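Local coordinates for protein DNA endonuclease I-CvuI (Chlorella vulgaris, PDB 5A77) that cleaves DNA as a homing endonuclease of the LAGLIDADG family, an activity that probably serves to spread its own intron, at residues Lys62-Gly67 / Leu91-Pro96. Numbering follows the deposited sequence.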
loop_
_atom_site.group_PDB
_atom_site.type_symbol
_atom_site.label_atom_id
_atom_site.label_comp_id
_atom_site.label_asym_id
_atom_site.label_seq_id
_atom_site.Cartn_x
_atom_site.Cartn_y
_atom_site.Cartn_z
ATOM N N LYS B 62 -9.975 12.140 8.482
ATOM C CA LYS B 62 -10.853 13.242 8.093
ATOM C C LYS B 62 -11.787 12.818 6.974
ATOM O O LYS B 62 -12.983 13.110 7.014
ATOM C CB LYS B 62 -10.038 14.462 7.650
ATOM C CG LYS B 62 -10.890 15.650 7.236
ATOM C CD LYS B 62 -10.080 16.927 7.271
ATOM C CE LYS B 62 -10.956 18.168 7.126
ATOM N NZ LYS B 62 -10.200 19.419 7.444
ATOM N N ILE B 63 -11.228 12.134 5.978
ATOM C CA ILE B 63 -12.000 11.601 4.859
ATOM C C ILE B 63 -13.108 10.664 5.341
ATOM O O ILE B 63 -14.230 10.696 4.834
ATOM C CB ILE B 63 -11.093 10.845 3.868
ATOM C CG1 ILE B 63 -10.275 11.832 3.038
ATOM C CG2 ILE B 63 -11.913 9.945 2.948
ATOM C CD1 ILE B 63 -9.481 11.176 1.946
ATOM N N LEU B 64 -12.789 9.840 6.334
ATOM C CA LEU B 64 -13.715 8.821 6.812
ATOM C C LEU B 64 -14.670 9.362 7.871
ATOM O O LEU B 64 -15.844 8.983 7.896
ATOM C CB LEU B 64 -12.943 7.627 7.366
ATOM C CG LEU B 64 -12.254 6.791 6.295
ATOM C CD1 LEU B 64 -11.628 5.553 6.912
ATOM C CD2 LEU B 64 -13.250 6.414 5.207
ATOM N N GLY B 65 -14.161 10.237 8.741
ATOM C CA GLY B 65 -14.968 10.849 9.785
ATOM C C GLY B 65 -14.995 10.035 11.065
ATOM O O GLY B 65 -15.796 10.281 11.960
ATOM N N CYS B 66 -14.096 9.066 11.152
ATOM C CA CYS B 66 -14.097 8.117 12.250
ATOM C C CYS B 66 -12.669 7.639 12.482
ATOM O O CYS B 66 -11.803 7.849 11.638
ATOM C CB CYS B 66 -15.021 6.928 11.931
ATOM S SG CYS B 66 -15.963 6.364 13.356
ATOM N N GLY B 67 -12.422 7.001 13.620
ATOM C CA GLY B 67 -11.154 6.334 13.849
ATOM C C GLY B 67 -10.183 7.090 14.729
ATOM O O GLY B 67 -10.267 8.308 14.855
ATOM N N LEU B 91 -16.753 0.259 5.778
ATOM C CA LEU B 91 -16.583 -0.802 4.804
ATOM C C LEU B 91 -17.445 -0.604 3.554
ATOM O O LEU B 91 -16.938 -0.786 2.437
ATOM C CB LEU B 91 -16.856 -2.152 5.457
ATOM C CG LEU B 91 -15.620 -2.531 6.282
ATOM C CD1 LEU B 91 -15.810 -3.803 7.089
ATOM C CD2 LEU B 91 -14.414 -2.662 5.369
ATOM N N GLU B 92 -18.666 -0.186 3.757
ATOM C CA GLU B 92 -19.578 0.100 2.700
ATOM C C GLU B 92 -19.111 1.263 1.824
ATOM O O GLU B 92 -19.594 1.458 0.737
ATOM C CB GLU B 92 -20.977 0.372 3.280
ATOM C CG GLU B 92 -21.187 0.046 4.764
ATOM C CD GLU B 92 -22.639 -0.239 5.136
ATOM O OE1 GLU B 92 -23.063 -1.396 5.019
ATOM O OE2 GLU B 92 -23.362 0.679 5.562
ATOM N N LYS B 93 -18.179 2.051 2.312
ATOM C CA LYS B 93 -17.569 3.142 1.554
ATOM C C LYS B 93 -16.539 2.566 0.613
ATOM O O LYS B 93 -16.511 2.902 -0.564
ATOM C CB LYS B 93 -16.929 4.175 2.480
ATOM C CG LYS B 93 -17.883 5.247 2.942
ATOM C CD LYS B 93 -17.374 5.908 4.192
ATOM C CE LYS B 93 -18.419 6.819 4.784
ATOM N NZ LYS B 93 -18.052 7.207 6.178
ATOM N N LEU B 94 -15.714 1.667 1.142
ATOM C CA LEU B 94 -14.584 1.104 0.407
ATOM C C LEU B 94 -14.964 -0.083 -0.470
ATOM O O LEU B 94 -14.439 -0.242 -1.570
ATOM C CB LEU B 94 -13.490 0.689 1.392
ATOM C CG LEU B 94 -13.003 1.887 2.210
ATOM C CD1 LEU B 94 -11.930 1.512 3.229
ATOM C CD2 LEU B 94 -12.495 2.950 1.258
ATOM N N LEU B 95 -15.883 -0.902 0.039
ATOM C CA LEU B 95 -16.336 -2.151 -0.585
ATOM C C LEU B 95 -16.418 -2.151 -2.115
ATOM O O LEU B 95 -15.884 -3.060 -2.750
ATOM C CB LEU B 95 -17.700 -2.518 -0.005
ATOM C CG LEU B 95 -18.058 -3.967 0.269
ATOM C CD1 LEU B 95 -16.876 -4.705 0.859
ATOM C CD2 LEU B 95 -19.237 -3.965 1.233
ATOM N N PRO B 96 -17.064 -1.132 -2.720
ATOM C CA PRO B 96 -17.097 -1.127 -4.190
ATOM C C PRO B 96 -15.717 -1.005 -4.857
ATOM O O PRO B 96 -15.600 -1.282 -6.057
ATOM C CB PRO B 96 -17.946 0.107 -4.517
ATOM C CG PRO B 96 -18.738 0.372 -3.283
ATOM C CD PRO B 96 -17.828 0.002 -2.162
#
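Lys93 reaches out from helix 84-94 to the C-terminal end of helix 55-64, where its amino group meets the backbone carbonyl of Leu64. Both helices belong to the alpha-beta-beta-alpha-beta-beta-alpha fold of LAGLIDADG endonucleases, and the antiparallel hairpin of strands 68-71 and 76-82 lies between them in the chain. The link is light: about 124 Å² is buried in all, and the closest CA atoms, those of Leu64 and Lys93, are 8.6 Å apart. Lys93 spans this gap with CG anti to its own carbonyl carbon (chi1 -87°) and the rest of the chain extended, which brings NZ to the carbonyl oxygen of Leu64. On the way its CD passes CD2 of Leu64 at 4.3 Å, a loose aliphatic contact. The Leu64 side chain leaves its backbone to one side of helix 84-94, but its CD2 end comes nearer. The isobutyl side chain also packs on Thr90 of that helix and on Leu15 of helix 6-22, the helix bearing the LAGLIDADG motif, while Lys93 touches Phe12. Just past Leu64, Gly65 turns the chain out of helical geometry with a positive phi of 89°. The positive charge of Lys93 probably also benefits from the partial negative charge at this C-terminal helix end. The hydrogen bond from Lys93 NZ to Leu64 O is weak, at 3.3 Å, with a C-O-NZ angle of about 142° at the carbonyl oxygen.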